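Local coordinates for hydroalkoxylation enzyme phnH (Penicillium herquei, PDB 6JJT), which catalyses the enantioselective intramolecular hydroalkoxylation that closes a prenylated phenalenone to (2'R)-atrovenetin in the herqueinone pathway, at residues T133-N136 with N141-E144; I41-Q44 with I49-L52; I92-G97 with E120-L125; F28-N33 with V113-S118; V102-A107 with L143-I148. All blocks are in the same frame, centred on the assembly; numbering follows the deposited sequence. Where two conformers were deposited one is given.

Contact 1. Residues T133-N136 with N141-E144; sequences TPPN and NFLE
Two flat groups converge on the ring of Pro-135: the phenyl of Phe-142, which presents its edge to the proline, and the carboxylate of Glu-144. Pro-135 CG lies near the phenyl plane, 3.8 Å from Phe-142 CD2, and the proline crosses both side chains at about a right angle. Phe-142 CG, anti to the backbone N (chi1 -178°), carries the ring there. On its Glu-144 flank, OE1 stands 3.5 Å from Pro-135 CB. Water 1 lies 3.0 Å from Thr-133 O and, more loosely, 3.3 Å from Glu-144 OE1. Leu-143 keeps to the Pro-134 side, where CD2 lies 4.0 Å from Pro-134 CD, side by side. Backbone pairing is limited to Thr-133 and Glu-144, an antiparallel hydrogen-bonded pair in which both N-O distances, Thr-133 N to Glu-144 O and Glu-144 N to Thr-133 O, are 3.2 Å. Thr-133 OG1 turns to Pro-109 O. Next, Pro-134 CA approaches Phe-142 O at 3.2 Å in a CA-H...O contact, and water 2 accepts from Asn-136 N while standing 2.7 Å from Phe-142 O. The pairing ends at Thr-133, consistent with the prolines, which have no N-H to donate; beyond, the loop stays on strand 142-148 through CH contact, ring packing and water.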
# COMPACT_ATOMS: atom_id res chain seq x y z
N THR D 133 20.15 -6.83 5.78
CA THR D 133 20.15 -6.52 7.19
C THR D 133 21.48 -5.81 7.48
O THR D 133 22.40 -5.96 6.68
CB THR D 133 19.99 -7.81 8.02
OG1 THR D 133 19.63 -7.48 9.34
CG2 THR D 133 21.26 -8.67 8.06
N PRO D 134 21.59 -5.01 8.56
CA PRO D 134 22.88 -4.38 8.91
C PRO D 134 23.85 -5.48 9.41
O PRO D 134 23.50 -6.18 10.34
CB PRO D 134 22.54 -3.37 10.01
CG PRO D 134 21.03 -3.27 9.98
CD PRO D 134 20.54 -4.64 9.52
N PRO D 135 25.07 -5.65 8.82
CA PRO D 135 26.04 -6.61 9.35
C PRO D 135 26.50 -6.26 10.76
O PRO D 135 26.85 -7.16 11.51
CB PRO D 135 27.19 -6.60 8.32
CG PRO D 135 27.09 -5.24 7.66
CD PRO D 135 25.58 -5.04 7.58
N ASN D 136 26.41 -4.99 11.13
CA ASN D 136 26.66 -4.51 12.48
C ASN D 136 25.44 -3.73 12.99
O ASN D 136 25.14 -2.64 12.51
CB ASN D 136 27.93 -3.64 12.45
CG ASN D 136 28.26 -3.01 13.78
OD1 ASN D 136 27.58 -3.25 14.77
ND2 ASN D 136 29.27 -2.15 13.78
N ASN D 141 22.51 2.07 9.57
CA ASN D 141 22.40 2.74 8.28
C ASN D 141 23.26 2.07 7.20
O ASN D 141 23.21 2.48 6.04
CB ASN D 141 22.53 4.26 8.43
CG ASN D 141 21.32 4.87 9.14
OD1 ASN D 141 20.19 4.40 9.00
ND2 ASN D 141 21.56 5.92 9.90
N PHE D 142 24.04 1.03 7.57
CA PHE D 142 24.80 0.28 6.58
C PHE D 142 24.24 -1.14 6.47
O PHE D 142 24.28 -1.89 7.46
CB PHE D 142 26.30 0.20 6.91
CG PHE D 142 27.06 -0.55 5.85
CD1 PHE D 142 27.34 0.04 4.63
CD2 PHE D 142 27.44 -1.87 6.02
CE1 PHE D 142 28.00 -0.64 3.60
CE2 PHE D 142 28.10 -2.55 5.01
CZ PHE D 142 28.38 -1.95 3.80
N LEU D 143 23.68 -1.47 5.30
CA LEU D 143 23.07 -2.78 5.09
C LEU D 143 23.65 -3.49 3.90
O LEU D 143 24.08 -2.89 2.93
CB LEU D 143 21.55 -2.63 4.89
CG LEU D 143 20.79 -1.99 6.04
CD1 LEU D 143 20.56 -0.49 5.78
CD2 LEU D 143 19.44 -2.71 6.18
N GLU D 144 23.68 -4.81 4.02
CA GLU D 144 24.08 -5.68 2.94
C GLU D 144 22.87 -6.48 2.46
O GLU D 144 22.18 -7.04 3.33
CB GLU D 144 25.18 -6.64 3.42
CG GLU D 144 26.52 -5.94 3.55
CD GLU D 144 27.55 -6.72 4.34
OE1 GLU D 144 27.20 -7.71 4.97
OE2 GLU D 144 28.70 -6.30 4.31
O HOH W 1 24.42 -8.16 6.70
O HOH W 2 25.80 -2.46 9.67

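Contact 2. Residues I41-Q44 with I49-L52; sequences IYDQ and IKAL
The Tyr-42 ring leans across the start of the Lys-50 side chain, the two crossing obliquely, with Tyr-42 CZ 3.5 Å from Lys-50 CB. One face of the ring receives the carbonyl oxygen of Lys-50, offset toward the rim, and Leu-52 N lies in the ring plane at an edge. Tyr-42 CG sits between its backbone N and carbonyl carbon (chi1 59°), which lays the ring along the partner strand 49-52. Asp-43 and Lys-50 run side by side in the same direction; their charged ends stay 4.1 Å apart, OD2 to NZ, beyond a salt bridge. The other face of the hairpin carries Ile-41, Gln-44, Ile-49 and Ala-51. There Ile-49 touches both neighbours on 41-44, CG2 packing against Ile-41 CG2 at 3.8 Å and CD1 against Gln-44 CG at 3.4 Å.

Behind these orientations is a classic beta bulge. Tyr-42 and Asp-43 both face Lys-50, whose O accepts from Tyr-42 N at 2.9 Å and, weakly, from Asp-43 N; Lys-50 N returns a 2.8 Å bond to Asp-43 O. A third subunit borders this hairpin, its Ser-118 bonding Gln-44 N. Water 3, 2.6 Å from Tyr-42 OH, donates to Ala-51 O. One carbonyl thus serves two successive amides, Tyr-42 N firmly and Asp-43 N only weakly, and the ring is fixed by packing and a water bridge together.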
# COMPACT_ATOMS: atom_id res chain seq x y z
N ILE D 41 7.85 11.30 15.02
CA ILE D 41 6.81 10.49 15.60
C ILE D 41 5.49 11.24 15.50
O ILE D 41 5.33 12.33 16.05
CB ILE D 41 7.13 10.12 17.07
CG1 ILE D 41 8.42 9.31 17.13
CG2 ILE D 41 5.98 9.37 17.71
CD1 ILE D 41 9.22 9.46 18.42
N TYR D 42 4.52 10.64 14.78
CA TYR D 42 3.21 11.26 14.65
C TYR D 42 2.12 10.57 15.48
O TYR D 42 1.09 11.17 15.74
CB TYR D 42 2.79 11.37 13.18
CG TYR D 42 2.71 10.06 12.43
CD1 TYR D 42 3.80 9.52 11.77
CD2 TYR D 42 1.52 9.34 12.45
CE1 TYR D 42 3.69 8.30 11.11
CE2 TYR D 42 1.40 8.10 11.82
CZ TYR D 42 2.50 7.59 11.17
OH TYR D 42 2.43 6.37 10.51
N ASP D 43 2.36 9.33 15.91
CA ASP D 43 1.31 8.62 16.63
C ASP D 43 1.96 7.74 17.69
O ASP D 43 2.51 6.70 17.36
CB ASP D 43 0.42 7.81 15.66
CG ASP D 43 -0.86 7.22 16.26
OD1 ASP D 43 -0.88 7.04 17.49
OD2 ASP D 43 -1.80 6.92 15.43
N GLN D 44 1.85 8.18 18.93
CA GLN D 44 2.29 7.36 20.06
C GLN D 44 1.06 6.99 20.92
O GLN D 44 0.29 7.87 21.28
CB GLN D 44 3.38 8.16 20.78
CG GLN D 44 3.70 7.67 22.17
CD GLN D 44 4.95 8.38 22.64
OE1 GLN D 44 5.27 9.49 22.20
NE2 GLN D 44 5.66 7.74 23.56
N ILE D 49 4.17 2.98 18.49
CA ILE D 49 4.83 4.24 18.11
C ILE D 49 5.10 4.30 16.60
O ILE D 49 5.87 3.51 16.06
CB ILE D 49 6.19 4.45 18.80
CG1 ILE D 49 5.98 4.49 20.30
CG2 ILE D 49 6.91 5.69 18.27
CD1 ILE D 49 4.56 4.82 20.56
N LYS D 50 4.53 5.32 15.92
CA LYS D 50 4.54 5.43 14.45
C LYS D 50 5.32 6.68 14.03
O LYS D 50 5.06 7.77 14.61
CB LYS D 50 3.12 5.46 13.87
CG LYS D 50 2.25 4.25 14.26
CD LYS D 50 0.97 4.31 13.47
CE LYS D 50 -0.15 3.50 14.08
NZ LYS D 50 -1.33 3.58 13.18
N ALA D 51 6.24 6.56 13.07
CA ALA D 51 7.10 7.66 12.66
C ALA D 51 7.26 7.68 11.16
O ALA D 51 7.13 6.66 10.45
CB ALA D 51 8.46 7.50 13.31
N LEU D 52 7.56 8.87 10.65
CA LEU D 52 7.98 9.08 9.28
C LEU D 52 9.41 9.58 9.29
O LEU D 52 9.74 10.42 10.19
CB LEU D 52 7.07 10.11 8.59
CG LEU D 52 7.51 10.51 7.17
CD1 LEU D 52 6.32 10.86 6.26
CD2 LEU D 52 8.49 11.69 7.15
O HOH W 3 4.59 5.04 10.17

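Contact 3. Residues I92-G97 with E120-L125; sequences IQTSDG and EKYNWL
The type I beta turn Thr-94 to Gly-97, in the connection between strands 84-94 and 99-107, is fastened to the loop after strand 110-116 by one carboxylate, that of Asp-96, which binds Lys-121 and Tyr-122. Tyr-122 OH donates to Asp-96 OD1 at 2.7 Å, and Lys-121 NZ forms a salt bridge with Asp-96 OD2 at 2.6 Å. Both donors arrive on the syn sides of their oxygens, the lysine lying 29° out of the carboxylate plane. OD1 takes a second bond from inside the turn, 2.8 Å from Thr-94 OG1, which comes nearly in line with the C-O bond. With chi1 at 52° the Asp-96 side chain folds back over its own main chain, which turns the carboxylate toward the threonine and the loop.

The Tyr-122 ring is sandwiched. Thr-94 CG2 makes a CH-pi contact over one face, 4.1 Å from the ring centroid, while Lys-121 CG covers the centre of the opposite face. OD1 lies at the ring edge, in plane, although the carboxylate and ring planes are 80° apart. Phe-65 and Ala-98 add further packing around the tyrosine. Three donors therefore share the two carboxylate oxygens, which would be expected to favour the ionised form of Asp-96, and the tyrosine is held by its hydroxyl as well as by both faces.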
# COMPACT_ATOMS: atom_id res chain seq x y z
N ILE D 92 17.23 5.06 -6.38
CA ILE D 92 18.67 4.97 -6.66
C ILE D 92 18.90 5.55 -8.03
O ILE D 92 18.20 5.19 -8.98
CB ILE D 92 19.14 3.49 -6.62
CG1 ILE D 92 19.05 2.96 -5.20
CG2 ILE D 92 20.58 3.39 -7.16
CD1 ILE D 92 19.40 1.48 -5.08
N GLN D 93 19.83 6.49 -8.13
CA GLN D 93 20.36 6.82 -9.45
C GLN D 93 21.76 6.21 -9.57
O GLN D 93 22.65 6.49 -8.74
CB GLN D 93 20.32 8.34 -9.65
CG GLN D 93 20.69 8.74 -11.08
CD GLN D 93 20.29 10.16 -11.38
OE1 GLN D 93 19.23 10.47 -11.95
NE2 GLN D 93 21.12 11.11 -10.96
N THR D 94 21.97 5.36 -10.58
CA THR D 94 23.24 4.69 -10.71
C THR D 94 24.29 5.67 -11.24
O THR D 94 23.95 6.71 -11.77
CB THR D 94 23.12 3.48 -11.65
OG1 THR D 94 22.78 4.01 -12.93
CG2 THR D 94 22.06 2.48 -11.24
N SER D 95 25.56 5.24 -11.15
CA SER D 95 26.70 6.02 -11.65
C SER D 95 26.53 6.40 -13.12
O SER D 95 26.90 7.50 -13.52
CB SER D 95 28.00 5.28 -11.43
OG SER D 95 27.90 3.96 -11.91
N ASP D 96 25.87 5.54 -13.90
CA ASP D 96 25.66 5.83 -15.32
C ASP D 96 24.27 6.41 -15.61
O ASP D 96 23.85 6.50 -16.76
CB ASP D 96 26.06 4.63 -16.19
CG ASP D 96 25.44 3.28 -15.81
OD1 ASP D 96 24.73 3.19 -14.78
OD2 ASP D 96 25.69 2.32 -16.55
N GLY D 97 23.52 6.83 -14.58
CA GLY D 97 22.39 7.70 -14.84
C GLY D 97 21.00 7.03 -14.81
O GLY D 97 20.00 7.71 -15.08
N GLU D 120 17.43 -0.45 -19.65
CA GLU D 120 17.75 -1.71 -20.31
C GLU D 120 18.87 -2.46 -19.58
O GLU D 120 18.84 -3.69 -19.49
CB GLU D 120 18.15 -1.47 -21.77
CG GLU D 120 16.97 -1.52 -22.71
CD GLU D 120 17.34 -1.94 -24.13
OE1 GLU D 120 18.44 -2.54 -24.32
OE2 GLU D 120 16.52 -1.68 -25.05
N LYS D 121 19.84 -1.72 -19.07
CA LYS D 121 20.98 -2.32 -18.40
C LYS D 121 20.58 -2.95 -17.08
O LYS D 121 21.15 -3.96 -16.66
CB LYS D 121 22.10 -1.29 -18.22
CG LYS D 121 23.32 -1.81 -17.48
CD LYS D 121 24.43 -0.79 -17.44
CE LYS D 121 25.57 -1.19 -16.53
NZ LYS D 121 26.63 -0.15 -16.54
N TYR D 122 19.58 -2.37 -16.39
CA TYR D 122 19.28 -2.79 -15.02
C TYR D 122 17.91 -3.46 -14.88
O TYR D 122 17.55 -3.81 -13.77
CB TYR D 122 19.40 -1.59 -14.08
CG TYR D 122 20.78 -0.99 -14.07
CD1 TYR D 122 21.82 -1.63 -13.40
CD2 TYR D 122 21.04 0.21 -14.71
CE1 TYR D 122 23.10 -1.10 -13.39
CE2 TYR D 122 22.33 0.75 -14.72
CZ TYR D 122 23.35 0.10 -14.05
OH TYR D 122 24.61 0.65 -14.02
N ASN D 123 17.18 -3.65 -15.99
CA ASN D 123 15.80 -4.10 -15.80
C ASN D 123 15.72 -5.58 -15.39
O ASN D 123 14.64 -6.02 -15.03
CB ASN D 123 14.84 -3.61 -16.88
CG ASN D 123 15.12 -4.25 -18.21
OD1 ASN D 123 15.92 -5.18 -18.28
ND2 ASN D 123 14.45 -3.78 -19.25
N TRP D 124 16.81 -6.34 -15.40
CA TRP D 124 16.86 -7.63 -14.72
C TRP D 124 16.42 -7.52 -13.25
O TRP D 124 15.95 -8.48 -12.65
CB TRP D 124 18.26 -8.27 -14.89
CG TRP D 124 19.40 -7.47 -14.32
CD1 TRP D 124 20.11 -6.47 -14.94
CD2 TRP D 124 19.96 -7.57 -13.01
NE1 TRP D 124 21.05 -5.94 -14.09
CE2 TRP D 124 20.99 -6.61 -12.90
CE3 TRP D 124 19.66 -8.38 -11.93
CZ2 TRP D 124 21.73 -6.43 -11.73
CZ3 TRP D 124 20.40 -8.23 -10.78
CH2 TRP D 124 21.41 -7.27 -10.68
N LEU D 125 16.58 -6.33 -12.64
CA LEU D 125 16.21 -6.16 -11.24
C LEU D 125 14.70 -6.23 -11.04
O LEU D 125 14.26 -6.55 -9.93
CB LEU D 125 16.73 -4.81 -10.71
CG LEU D 125 18.23 -4.74 -10.47
CD1 LEU D 125 18.66 -3.29 -10.27
CD2 LEU D 125 18.56 -5.61 -9.24

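Contact 4. Residues F28-N33 with V113-S118; sequences FLFSAN and VLFDTS
Strands 28-33 and 113-116 face each other across the barrel with backbones well apart, Leu-29 CA and Val-113 CA being 11.0 Å from each other, and the distance is bridged by Leu-29, Phe-30 and Phe-115. The meeting point is the far end of the Phe-115 ring, sent across by a CG anti to the carbonyl carbon (chi1 -57°). Its CZ is 3.8 Å from Leu-29 CD2 and equally 3.8 Å from Phe-30 CE1, so two successive residues close on a single aromatic carbon. Phe-30 CE1 lies at the edge of the Phe-115 ring, near its plane. The two rings are inclined at 68° with centroids 6.0 Å apart, an oblique pair.

That neighbours along a strand should both point inward is explained by a classic beta bulge, in which Leu-29 and Phe-30 together face Tyr-145 of strand 142-148. Phe-30 also meets Phe-65, and Phe-115 is flanked by Ile-100, Val-102 and Ala-130. All three contact residues are buried. Such a layer of aliphatic and aromatic side chains, reaching in from non-adjacent strands, is the interior packing of a closed antiparallel beta-barrel, here of the AOC-barrel clan to which the DUF3237 family belongs.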
# COMPACT_ATOMS: atom_id res chain seq x y z
N PHE D 28 25.28 -12.24 -3.24
CA PHE D 28 25.40 -10.86 -2.77
C PHE D 28 25.01 -9.90 -3.89
O PHE D 28 25.37 -10.05 -5.05
CB PHE D 28 26.85 -10.59 -2.32
CG PHE D 28 27.02 -9.17 -1.84
CD1 PHE D 28 26.34 -8.68 -0.73
CD2 PHE D 28 27.80 -8.29 -2.57
CE1 PHE D 28 26.51 -7.37 -0.32
CE2 PHE D 28 27.94 -6.96 -2.19
CZ PHE D 28 27.28 -6.50 -1.06
N LEU D 29 24.12 -8.95 -3.55
CA LEU D 29 23.58 -8.05 -4.56
C LEU D 29 24.14 -6.63 -4.44
O LEU D 29 24.55 -6.10 -5.46
CB LEU D 29 22.05 -8.03 -4.46
CG LEU D 29 21.30 -7.27 -5.56
CD1 LEU D 29 21.54 -7.82 -6.96
CD2 LEU D 29 19.80 -7.17 -5.25
N PHE D 30 24.04 -6.02 -3.24
CA PHE D 30 24.49 -4.62 -3.10
C PHE D 30 24.54 -4.28 -1.64
O PHE D 30 23.92 -4.95 -0.83
CB PHE D 30 23.60 -3.58 -3.83
CG PHE D 30 22.24 -3.27 -3.24
CD1 PHE D 30 21.19 -4.20 -3.30
CD2 PHE D 30 21.99 -2.02 -2.67
CE1 PHE D 30 19.93 -3.87 -2.79
CE2 PHE D 30 20.72 -1.69 -2.19
CZ PHE D 30 19.68 -2.62 -2.24
N SER D 31 25.28 -3.20 -1.32
CA SER D 31 25.21 -2.58 -0.01
C SER D 31 24.67 -1.16 -0.18
O SER D 31 24.76 -0.54 -1.24
CB SER D 31 26.57 -2.54 0.64
OG SER D 31 27.38 -1.70 -0.15
N ALA D 32 24.13 -0.67 0.93
CA ALA D 32 23.61 0.68 0.99
C ALA D 32 24.11 1.29 2.29
O ALA D 32 24.02 0.66 3.35
CB ALA D 32 22.09 0.70 0.95
N ASN D 33 24.67 2.50 2.18
CA ASN D 33 25.12 3.25 3.33
C ASN D 33 24.32 4.55 3.33
O ASN D 33 24.59 5.44 2.52
CB ASN D 33 26.62 3.54 3.22
CG ASN D 33 27.25 4.00 4.52
OD1 ASN D 33 26.61 4.01 5.57
ND2 ASN D 33 28.54 4.31 4.46
N VAL D 113 13.21 -6.52 -0.30
CA VAL D 113 13.36 -5.47 -1.28
C VAL D 113 12.85 -5.95 -2.62
O VAL D 113 13.10 -7.10 -3.03
CB VAL D 113 14.86 -5.12 -1.45
CG1 VAL D 113 15.03 -3.88 -2.29
CG2 VAL D 113 15.55 -4.95 -0.12
N LEU D 114 12.17 -5.05 -3.32
CA LEU D 114 11.77 -5.18 -4.70
C LEU D 114 12.26 -3.94 -5.46
O LEU D 114 12.54 -2.91 -4.83
CB LEU D 114 10.24 -5.30 -4.82
CG LEU D 114 9.66 -6.58 -4.23
CD1 LEU D 114 8.16 -6.41 -4.02
CD2 LEU D 114 9.95 -7.81 -5.10
N PHE D 115 12.34 -4.04 -6.79
CA PHE D 115 12.92 -3.01 -7.64
C PHE D 115 12.06 -2.76 -8.86
O PHE D 115 11.38 -3.66 -9.36
CB PHE D 115 14.28 -3.49 -8.21
CG PHE D 115 15.28 -3.87 -7.15
CD1 PHE D 115 16.09 -2.89 -6.55
CD2 PHE D 115 15.37 -5.18 -6.69
CE1 PHE D 115 17.02 -3.26 -5.57
CE2 PHE D 115 16.25 -5.53 -5.68
CZ PHE D 115 17.07 -4.57 -5.12
N ASP D 116 12.07 -1.51 -9.34
CA ASP D 116 11.41 -1.15 -10.57
C ASP D 116 12.29 -0.21 -11.37
O ASP D 116 12.62 0.90 -10.90
CB ASP D 116 10.05 -0.51 -10.30
CG ASP D 116 9.11 -0.49 -11.48
OD1 ASP D 116 9.57 -0.25 -12.61
OD2 ASP D 116 7.93 -0.73 -11.27
N THR D 117 12.62 -0.62 -12.58
CA THR D 117 13.33 0.25 -13.51
C THR D 117 12.98 -0.15 -14.94
O THR D 117 12.89 -1.36 -15.22
CB THR D 117 14.84 0.23 -13.25
OG1 THR D 117 15.40 1.18 -14.16
CG2 THR D 117 15.51 -1.10 -13.51
N SER D 118 12.89 0.81 -15.85
CA SER D 118 12.80 0.48 -17.28
C SER D 118 14.16 0.54 -17.97
O SER D 118 14.21 0.32 -19.19
CB SER D 118 11.79 1.33 -18.00
OG SER D 118 12.03 2.70 -17.76

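Contact 5. Residues V102-A107 with L143-I148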
# COMPACT_ATOMS: atom_id res chain seq x y z
N VAL D 102 13.27 1.53 -5.35
CA VAL D 102 13.47 0.48 -4.39
C VAL D 102 12.29 0.52 -3.42
O VAL D 102 12.00 1.58 -2.84
CB VAL D 102 14.79 0.64 -3.63
CG1 VAL D 102 14.98 -0.51 -2.64
CG2 VAL D 102 16.00 0.70 -4.60
N THR D 103 11.60 -0.60 -3.28
CA THR D 103 10.46 -0.77 -2.38
C THR D 103 10.88 -1.71 -1.27
O THR D 103 11.06 -2.93 -1.54
CB THR D 103 9.23 -1.27 -3.16
OG1 THR D 103 8.95 -0.29 -4.17
CG2 THR D 103 8.03 -1.46 -2.26
N GLU D 104 11.03 -1.20 -0.05
CA GLU D 104 11.44 -2.03 1.06
C GLU D 104 10.29 -2.27 2.01
O GLU D 104 9.45 -1.41 2.25
CB GLU D 104 12.54 -1.36 1.88
CG GLU D 104 13.89 -1.24 1.19
CD GLU D 104 15.08 -0.84 2.05
OE1 GLU D 104 14.81 -0.38 3.19
OE2 GLU D 104 16.23 -1.06 1.57
N SER D 105 10.24 -3.46 2.57
CA SER D 105 9.29 -3.82 3.61
C SER D 105 10.04 -4.66 4.64
O SER D 105 10.76 -5.60 4.24
CB SER D 105 8.06 -4.52 3.10
OG SER D 105 8.42 -5.63 2.28
N ALA D 106 9.90 -4.38 5.92
CA ALA D 106 10.85 -4.92 6.89
C ALA D 106 10.17 -5.34 8.17
O ALA D 106 9.28 -4.66 8.63
CB ALA D 106 11.92 -3.89 7.19
N ALA D 107 10.62 -6.48 8.74
CA ALA D 107 10.46 -6.79 10.14
C ALA D 107 11.82 -6.53 10.76
O ALA D 107 12.71 -7.39 10.72
CB ALA D 107 10.03 -8.25 10.31
N LEU D 143 23.68 -1.47 5.30
CA LEU D 143 23.07 -2.78 5.09
C LEU D 143 23.65 -3.49 3.90
O LEU D 143 24.08 -2.89 2.93
CB LEU D 143 21.55 -2.63 4.89
CG LEU D 143 20.79 -1.99 6.04
CD1 LEU D 143 20.56 -0.49 5.78
CD2 LEU D 143 19.44 -2.71 6.18
N GLU D 144 23.68 -4.81 4.02
CA GLU D 144 24.08 -5.68 2.94
C GLU D 144 22.87 -6.48 2.46
O GLU D 144 22.18 -7.04 3.33
CB GLU D 144 25.18 -6.64 3.42
CG GLU D 144 26.52 -5.94 3.55
CD GLU D 144 27.55 -6.72 4.34
OE1 GLU D 144 27.20 -7.71 4.97
OE2 GLU D 144 28.70 -6.30 4.31
N TYR D 145 22.75 -6.59 1.17
CA TYR D 145 21.58 -7.23 0.56
C TYR D 145 21.97 -8.37 -0.37
O TYR D 145 22.96 -8.27 -1.12
CB TYR D 145 20.78 -6.20 -0.25
CG TYR D 145 20.19 -5.05 0.52
CD1 TYR D 145 20.95 -3.91 0.70
CD2 TYR D 145 18.89 -5.07 1.02
CE1 TYR D 145 20.44 -2.81 1.38
CE2 TYR D 145 18.37 -3.97 1.71
CZ TYR D 145 19.16 -2.85 1.89
OH TYR D 145 18.66 -1.72 2.51
N TRP D 146 21.09 -9.39 -0.42
CA TRP D 146 21.26 -10.63 -1.15
C TRP D 146 20.10 -10.84 -2.12
O TRP D 146 18.94 -10.66 -1.71
CB TRP D 146 21.33 -11.79 -0.15
CG TRP D 146 22.51 -11.63 0.76
CD1 TRP D 146 22.58 -10.83 1.86
CD2 TRP D 146 23.80 -12.22 0.58
NE1 TRP D 146 23.84 -10.91 2.41
CE2 TRP D 146 24.61 -11.74 1.63
CE3 TRP D 146 24.33 -13.12 -0.34
CZ2 TRP D 146 25.94 -12.16 1.80
CZ3 TRP D 146 25.64 -13.52 -0.20
CH2 TRP D 146 26.42 -13.03 0.85
N GLN D 147 20.37 -11.30 -3.34
CA GLN D 147 19.38 -11.79 -4.28
C GLN D 147 18.99 -13.21 -3.89
O GLN D 147 19.87 -14.05 -3.64
CB GLN D 147 19.98 -11.80 -5.69
CG GLN D 147 19.15 -12.37 -6.84
CD GLN D 147 19.78 -12.04 -8.18
OE1 GLN D 147 20.86 -11.47 -8.22
NE2 GLN D 147 19.15 -12.40 -9.28
N ILE D 148 17.68 -13.47 -3.78
CA ILE D 148 17.19 -14.79 -3.38
C ILE D 148 16.48 -15.37 -4.58
O ILE D 148 15.54 -14.76 -5.04
CB ILE D 148 16.18 -14.71 -2.21
CG1 ILE D 148 16.76 -13.93 -1.04
CG2 ILE D 148 15.76 -16.10 -1.76
CD1 ILE D 148 15.77 -13.74 0.08
O HOH W 4 17.02 -0.02 4.97
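Glu-104 OE2 is approached by two phenols, Tyr-145 OH from across the barrel and Tyr-90 OH from the adjacent strand 84-94. The bond with Tyr-90 is the stronger. Tyr-145 OH stands 2.7 Å from OE2 in a weak hydrogen bond that is also not settled, because the one phenol proton has another acceptor in range. The other carboxylate oxygen, OE1, accepts from water 4 at 2.9 Å; this water is also 3.4 Å from Tyr-145 OH, a weak link that joins the two side chains a second time.

The side chains cross at about a right angle, and the carboxylate plane is turned 47° from the phenol ring, so the acid lies obliquely to it. Glu-104 is extended beyond CG (chi2 -168°), a reach that matters because the two backbones, measured from Glu-104 CA to Tyr-145 CA, are 11.4 Å apart. The ring of Tyr-145 is steadied by a stack with Phe-30 and by contact with Val-113. A carboxylate, two phenols and an ordered water thus form a polar cluster inside the barrel, beside its apolar packing.

Strand 99-107, which carries Glu-104, runs between strands 84-94 and 110-116, whereas strand 142-148 pairs with strands 26-44 and 129-133. The contact therefore spans the barrel interior, with strands 110-116 and 129-133 intervening along the wall.

Overall arrangement
All five contacts belong to one antiparallel eight-stranded barrel whose strands follow one another in chain order. Contact 2 is a local hairpin link nested inside the long loop that contact 4 closes, while contacts 3, 4 and 5 cross along the chain. Contacts 4 and 5 lie deep inside, centres about 7 Å apart, connected through Leu-29 and Phe-30 bonding to the backbone of Tyr-145. Contact 1 shares Leu-143 and Glu-144 with contact 5. Contacts 2 and 3 lie on opposite sides of the chain's centre, their centres about 34 Å apart. Contacts 1 and 2 pair neighbours in the wall, contacts 4 and 5 tie non-adjacent strands across the interior, and contact 3 fastens a turn to a loop; contacts 2 and 4 also meet the third subunit of the homotetramer, contacts 4 and 5 the second.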